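Local coordinates for putative iron-uptake ABC transport system,periplasmic iron-binding protein (Campylobacter jejuni, PDB 3E13) that binds ferric iron in the periplasm and probably passes it to an ABC transporter for uptake into the cell, at residues Y108-Y122 with S218-H232. Residues are numbered along the deposited sequence; the frame is centred on the assembly and turned at random.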
loop_
_atom_site.group_PDB
_atom_site.type_symbol
_atom_site.label_atom_id
_atom_site.label_comp_id
_atom_site.label_asym_id
_atom_site.label_seq_id
_atom_site.Cartn_x
_atom_site.Cartn_y
_atom_site.Cartn_z
ATOM N N TYR A 108 17.337 -0.881 -6.050
ATOM C CA TYR A 108 18.782 -1.191 -5.967
ATOM C C TYR A 108 19.562 0.090 -5.636
ATOM O O TYR A 108 18.997 1.177 -5.676
ATOM C CB TYR A 108 19.289 -1.834 -7.242
ATOM C CG TYR A 108 19.160 -0.964 -8.455
ATOM C CD1 TYR A 108 20.239 -0.243 -8.931
ATOM C CD2 TYR A 108 17.966 -0.874 -9.138
ATOM C CE1 TYR A 108 20.107 0.556 -10.046
ATOM C CE2 TYR A 108 17.842 -0.089 -10.264
ATOM C CZ TYR A 108 18.914 0.654 -10.684
ATOM O OH TYR A 108 18.809 1.469 -11.824
ATOM N N ASN A 109 20.855 -0.053 -5.348
ATOM C CA ASN A 109 21.716 1.094 -5.066
ATOM C C ASN A 109 22.331 1.594 -6.373
ATOM O O ASN A 109 23.236 0.965 -6.948
ATOM C CB ASN A 109 22.808 0.688 -4.062
ATOM C CG ASN A 109 23.516 1.870 -3.460
ATOM O OD1 ASN A 109 23.737 1.945 -2.215
ATOM N ND2 ASN A 109 23.885 2.793 -4.289
ATOM N N LYS A 110 21.816 2.706 -6.871
ATOM C CA LYS A 110 22.252 3.240 -8.146
ATOM C C LYS A 110 23.621 3.959 -8.051
ATOM O O LYS A 110 24.143 4.444 -9.070
ATOM C CB LYS A 110 21.144 4.113 -8.731
ATOM C CG LYS A 110 21.019 5.430 -8.083
ATOM C CD LYS A 110 19.912 6.280 -8.704
ATOM C CE LYS A 110 19.627 7.497 -7.938
ATOM N NZ LYS A 110 18.596 8.434 -8.608
ATOM N N ASN A 111 24.176 4.059 -6.836
ATOM C CA ASN A 111 25.540 4.522 -6.636
ATOM C C ASN A 111 26.529 3.371 -6.567
ATOM O O ASN A 111 27.668 3.547 -6.154
ATOM C CB ASN A 111 25.612 5.513 -5.460
ATOM C CG ASN A 111 24.744 6.747 -5.711
ATOM O OD1 ASN A 111 24.556 7.179 -6.887
ATOM N ND2 ASN A 111 24.216 7.323 -4.654
ATOM N N THR A 112 26.100 2.188 -7.037
ATOM C CA THR A 112 26.969 1.053 -7.289
ATOM C C THR A 112 26.796 0.595 -8.719
ATOM O O THR A 112 25.801 0.953 -9.405
ATOM C CB THR A 112 26.649 -0.136 -6.363
ATOM O OG1 THR A 112 25.364 -0.681 -6.696
ATOM C CG2 THR A 112 26.598 0.283 -4.929
ATOM N N ASN A 113 27.797 -0.164 -9.166
ATOM C CA ASN A 113 27.731 -0.896 -10.405
ATOM C C ASN A 113 27.104 -2.186 -9.993
ATOM O O ASN A 113 27.657 -2.904 -9.139
ATOM C CB ASN A 113 29.102 -1.152 -11.005
ATOM C CG ASN A 113 29.831 0.128 -11.337
ATOM O OD1 ASN A 113 29.259 1.034 -11.942
ATOM N ND2 ASN A 113 31.124 0.184 -10.987
ATOM N N ILE A 114 25.872 -2.379 -10.426
ATOM C CA ILE A 114 25.122 -3.602 -10.101
ATOM C C ILE A 114 24.464 -4.039 -11.370
ATOM O O ILE A 114 23.870 -3.241 -12.087
ATOM C CB ILE A 114 24.094 -3.413 -8.943
ATOM C CG1 ILE A 114 23.287 -4.706 -8.792
ATOM C CG2 ILE A 114 23.216 -2.151 -9.145
ATOM C CD1 ILE A 114 22.528 -4.833 -7.539
ATOM N N ASP A 115 24.585 -5.327 -11.658
ATOM C CA ASP A 115 23.968 -5.934 -12.813
ATOM C C ASP A 115 22.502 -6.239 -12.425
ATOM O O ASP A 115 22.225 -7.011 -11.507
ATOM C CB ASP A 115 24.734 -7.227 -13.151
ATOM C CG ASP A 115 24.224 -7.898 -14.376
ATOM O OD1 ASP A 115 23.253 -7.409 -14.983
ATOM O OD2 ASP A 115 24.753 -8.945 -14.824
ATOM N N ILE A 116 21.579 -5.547 -13.059
ATOM C CA ILE A 116 20.155 -5.758 -12.819
ATOM C C ILE A 116 19.514 -6.480 -14.016
ATOM O O ILE A 116 18.294 -6.648 -14.070
ATOM C CB ILE A 116 19.460 -4.401 -12.545
ATOM C CG1 ILE A 116 19.520 -3.451 -13.751
ATOM C CG2 ILE A 116 20.071 -3.725 -11.338
ATOM C CD1 ILE A 116 18.577 -2.210 -13.652
ATOM N N SER A 117 20.324 -6.938 -14.972
ATOM C CA SER A 117 19.779 -7.599 -16.158
ATOM C C SER A 117 18.982 -8.864 -15.849
ATOM O O SER A 117 18.127 -9.247 -16.662
ATOM C CB SER A 117 20.898 -7.951 -17.152
ATOM O OG SER A 117 21.738 -8.946 -16.591
ATOM N N LYS A 118 19.250 -9.514 -14.715
ATOM C CA LYS A 118 18.576 -10.784 -14.339
ATOM C C LYS A 118 17.590 -10.598 -13.179
ATOM O O LYS A 118 17.017 -11.570 -12.687
ATOM C CB LYS A 118 19.580 -11.873 -13.951
ATOM C CG LYS A 118 20.705 -12.112 -14.962
ATOM C CD LYS A 118 20.194 -12.513 -16.316
ATOM C CE LYS A 118 21.362 -12.995 -17.228
ATOM N NZ LYS A 118 22.034 -11.775 -17.827
ATOM N N MET A 119 17.332 -9.352 -12.808
ATOM C CA MET A 119 16.338 -9.073 -11.784
ATOM C C MET A 119 15.222 -8.246 -12.453
ATOM O O MET A 119 15.167 -7.032 -12.334
ATOM C CB MET A 119 16.975 -8.333 -10.619
ATOM C CG MET A 119 15.996 -8.004 -9.450
ATOM S SD MET A 119 15.225 -9.420 -8.711
ATOM C CE MET A 119 16.543 -10.010 -7.613
ATOM N N LYS A 120 14.392 -8.924 -13.220
ATOM C CA LYS A 120 13.408 -8.285 -14.083
ATOM C C LYS A 120 11.920 -8.499 -13.631
ATOM O O LYS A 120 11.118 -7.624 -13.806
ATOM C CB LYS A 120 13.574 -8.810 -15.521
ATOM C CG LYS A 120 14.869 -8.412 -16.201
ATOM C CD LYS A 120 14.761 -7.036 -16.754
ATOM C CE LYS A 120 16.089 -6.524 -17.349
ATOM N NZ LYS A 120 15.941 -5.061 -17.633
ATOM N N ASN A 121 11.616 -9.657 -13.028
ATOM C CA ASN A 121 10.279 -10.065 -12.657
ATOM C C ASN A 121 10.248 -10.433 -11.180
ATOM O O ASN A 121 11.280 -10.761 -10.629
ATOM C CB ASN A 121 9.907 -11.312 -13.466
ATOM C CG ASN A 121 9.960 -11.050 -14.974
ATOM O OD1 ASN A 121 9.374 -10.088 -15.457
ATOM N ND2 ASN A 121 10.693 -11.893 -15.718
ATOM N N TYR A 122 9.072 -10.410 -10.585
ATOM C CA TYR A 122 8.897 -10.847 -9.174
ATOM C C TYR A 122 9.516 -12.192 -8.974
ATOM O O TYR A 122 10.153 -12.402 -7.937
ATOM C CB TYR A 122 7.437 -10.786 -8.682
ATOM C CG TYR A 122 6.919 -9.367 -8.664
ATOM C CD1 TYR A 122 6.029 -8.925 -9.625
ATOM C CD2 TYR A 122 7.414 -8.428 -7.738
ATOM C CE1 TYR A 122 5.583 -7.593 -9.647
ATOM C CE2 TYR A 122 6.987 -7.098 -7.746
ATOM C CZ TYR A 122 6.034 -6.698 -8.701
ATOM O OH TYR A 122 5.682 -5.402 -8.770
ATOM N N SER A 218 20.168 7.283 -2.977
ATOM C CA SER A 218 20.901 6.141 -3.447
ATOM C C SER A 218 20.074 5.131 -4.228
ATOM O O SER A 218 20.628 4.206 -4.785
ATOM C CB SER A 218 21.587 5.460 -2.258
ATOM O OG SER A 218 20.668 4.645 -1.507
ATOM N N LEU A 219 18.742 5.288 -4.232
ATOM C CA LEU A 219 17.843 4.259 -4.782
ATOM C C LEU A 219 17.531 4.400 -6.255
ATOM O O LEU A 219 17.076 5.463 -6.690
ATOM C CB LEU A 219 16.568 4.159 -3.970
ATOM C CG LEU A 219 16.802 3.967 -2.466
ATOM C CD1 LEU A 219 15.436 4.091 -1.726
ATOM C CD2 LEU A 219 17.446 2.693 -2.145
ATOM N N GLY A 220 17.775 3.323 -7.009
ATOM C CA GLY A 220 17.203 3.133 -8.326
ATOM C C GLY A 220 15.996 2.179 -8.293
ATOM O O GLY A 220 15.914 1.321 -7.435
ATOM N N ILE A 221 15.097 2.317 -9.260
ATOM C CA ILE A 221 13.876 1.517 -9.298
ATOM C C ILE A 221 13.937 0.539 -10.452
ATOM O O ILE A 221 14.153 0.936 -11.607
ATOM C CB ILE A 221 12.649 2.416 -9.503
ATOM C CG1 ILE A 221 12.530 3.402 -8.330
ATOM C CG2 ILE A 221 11.386 1.529 -9.717
ATOM C CD1 ILE A 221 11.318 4.407 -8.469
ATOM N N ILE A 222 13.646 -0.714 -10.154
ATOM C CA ILE A 222 13.185 -1.681 -11.161
ATOM C C ILE A 222 11.682 -1.787 -11.052
ATOM O O ILE A 222 11.178 -2.196 -10.018
ATOM C CB ILE A 222 13.831 -3.063 -10.904
ATOM C CG1 ILE A 222 15.375 -2.966 -10.972
ATOM C CG2 ILE A 222 13.290 -4.107 -11.824
ATOM C CD1 ILE A 222 16.127 -4.102 -10.336
ATOM N N PHE A 223 10.964 -1.448 -12.102
ATOM C CA PHE A 223 9.547 -1.766 -12.190
ATOM C C PHE A 223 9.397 -3.215 -12.661
ATOM O O PHE A 223 9.709 -3.517 -13.814
ATOM C CB PHE A 223 8.888 -0.809 -13.176
ATOM C CG PHE A 223 8.800 0.603 -12.655
ATOM C CD1 PHE A 223 9.609 1.598 -13.153
ATOM C CD2 PHE A 223 7.869 0.922 -11.681
ATOM C CE1 PHE A 223 9.544 2.883 -12.637
ATOM C CE2 PHE A 223 7.781 2.220 -11.182
ATOM C CZ PHE A 223 8.636 3.184 -11.671
ATOM N N PRO A 224 9.016 -4.155 -11.794
ATOM C CA PRO A 224 9.038 -5.538 -12.227
ATOM C C PRO A 224 8.036 -5.849 -13.332
ATOM O O PRO A 224 6.975 -5.228 -13.453
ATOM C CB PRO A 224 8.762 -6.329 -10.932
ATOM C CG PRO A 224 9.208 -5.373 -9.849
ATOM C CD PRO A 224 8.710 -4.058 -10.362
ATOM N N ASN A 225 8.420 -6.837 -14.103
ATOM C CA ASN A 225 7.574 -7.507 -15.087
ATOM C C ASN A 225 7.217 -6.672 -16.313
ATOM O O ASN A 225 6.140 -6.846 -16.888
ATOM C CB ASN A 225 6.331 -8.099 -14.410
ATOM C CG ASN A 225 6.667 -9.241 -13.448
ATOM O OD1 ASN A 225 7.257 -9.010 -12.411
ATOM N ND2 ASN A 225 6.261 -10.479 -13.797
ATOM N N GLN A 226 8.078 -5.736 -16.663
ATOM C CA GLN A 226 7.846 -4.871 -17.818
ATOM C C GLN A 226 7.765 -5.640 -19.119
ATOM O O GLN A 226 7.109 -5.170 -20.057
ATOM C CB GLN A 226 8.901 -3.783 -17.909
ATOM C CG GLN A 226 8.874 -2.764 -16.790
ATOM C CD GLN A 226 7.540 -2.174 -16.588
ATOM O OE1 GLN A 226 7.097 -1.365 -17.438
ATOM N NE2 GLN A 226 6.823 -2.588 -15.505
ATOM N N ASP A 227 8.405 -6.800 -19.182
ATOM C CA ASP A 227 8.372 -7.593 -20.423
ATOM C C ASP A 227 7.096 -8.405 -20.558
ATOM O O ASP A 227 6.884 -9.060 -21.597
ATOM C CB ASP A 227 9.587 -8.527 -20.535
ATOM C CG ASP A 227 10.915 -7.803 -20.463
ATOM O OD1 ASP A 227 11.069 -6.810 -21.175
ATOM O OD2 ASP A 227 11.850 -8.191 -19.701
ATOM N N ASN A 228 6.225 -8.380 -19.533
ATOM C CA ASN A 228 5.054 -9.234 -19.553
ATOM C C ASN A 228 3.862 -8.495 -18.925
ATOM O O ASN A 228 3.388 -7.526 -19.507
ATOM C CB ASN A 228 5.368 -10.632 -18.975
ATOM C CG ASN A 228 6.174 -10.591 -17.674
ATOM O OD1 ASN A 228 7.431 -10.732 -17.654
ATOM N ND2 ASN A 228 5.451 -10.498 -16.584
ATOM N N ARG A 229 3.427 -8.893 -17.731
ATOM C CA ARG A 229 2.172 -8.417 -17.173
ATOM C C ARG A 229 2.196 -7.038 -16.521
ATOM O O ARG A 229 1.135 -6.433 -16.313
ATOM C CB ARG A 229 1.639 -9.467 -16.190
ATOM C CG ARG A 229 2.409 -9.647 -14.891
ATOM C CD ARG A 229 1.689 -10.489 -13.903
ATOM N NE ARG A 229 2.348 -10.672 -12.616
ATOM C CZ ARG A 229 2.975 -11.742 -12.203
ATOM N NH1 ARG A 229 3.173 -12.775 -13.020
ATOM N NH2 ARG A 229 3.399 -11.801 -10.942
ATOM N N GLY A 230 3.391 -6.520 -16.228
ATOM C CA GLY A 230 3.566 -5.247 -15.551
ATOM C C GLY A 230 3.607 -5.355 -14.035
ATOM O O GLY A 230 3.451 -6.433 -13.419
ATOM N N THR A 231 3.825 -4.188 -13.445
ATOM C CA THR A 231 4.179 -4.066 -12.047
ATOM C C THR A 231 2.928 -4.133 -11.156
ATOM O O THR A 231 1.845 -3.637 -11.482
ATOM C CB THR A 231 4.921 -2.694 -11.921
ATOM O OG1 THR A 231 6.211 -2.767 -12.586
ATOM C CG2 THR A 231 5.145 -2.308 -10.433
ATOM N N HIS A 232 3.126 -4.696 -9.959
ATOM C CA HIS A 232 2.110 -4.764 -8.920
ATOM C C HIS A 232 1.705 -3.387 -8.395
ATOM O O HIS A 232 2.524 -2.633 -7.935
ATOM C CB HIS A 232 2.619 -5.607 -7.753
ATOM C CG HIS A 232 1.605 -5.810 -6.671
ATOM N ND1 HIS A 232 1.733 -5.306 -5.381
ATOM C CD2 HIS A 232 0.427 -6.454 -6.707
ATOM C CE1 HIS A 232 0.677 -5.683 -4.669
ATOM N NE2 HIS A 232 -0.119 -6.393 -5.443
HETATM O O HOH W 1 16.467 1.270 -13.086
HETATM O O HOH W 2 16.621 8.182 -6.076
HETATM O O HOH W 3 16.188 6.717 -9.071
HETATM O O HOH W 4 11.067 -5.522 -15.700
#
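Tyr-108 and Gly-220 form a hydrogen-bonded antiparallel pair that ties the end of strand 97-109 to strand 219-222, in one lobe of a periplasmic binding protein fold. Tyr-108 N donates to Gly-220 O at 3.0 Å, Gly-220 N returns a bond to Tyr-108 O, and Lys-110 N reaches Ser-218 O just past the strand end; Asn-109 and Leu-219 make the non-hydrogen-bonded pair between. Farther on the chains meet again as loops: Asn-225 N bonds almost straight to Lys-120 O.

On the sheet face that carries Tyr-108 and Ile-222, apolar side chains cluster. The CG of Tyr-108 sits between backbone N and carbonyl carbon (chi1 62°), folding the ring over Gly-220, whose CA lies 4.0 Å from the ring centroid in a CH-pi contact. Glycine suits this place because a CB would collide with the ring. Ile-116 CG2 covers the opposite face. Ile-222 CG1 packs on Tyr-108 CD2 (3.8 Å), and its CD1 meets Ile-116 CB and Met-119 CG; Phe-193 of strand 193-197 adjoins this cluster. In a second, separate contact Pro-224 lays its CB over one face of the Tyr-122 ring, 3.6 Å from the centroid, offering a rigid hydrocarbon surface to the aromatic.

Water extends the polar network. One molecule, at the edge of the Tyr-108 ring and in its plane, joins Tyr-108 OH to Ile-221 O, and two others link the extended Lys-110 side chain's NZ to Leu-219 O.

Two hydrogen bonds pair a side chain with a backbone N-H. Asn-225, able to take a positive phi of 70°, turns its amide back so that OD1 accepts from Tyr-122 N at 2.9 Å. A hydroxyl can serve as donor and acceptor at once, which suits Tyr-122: its OH is hydrogen-bonded to Arg-104 O and also accepts from His-232 N (2.9 Å, 157°).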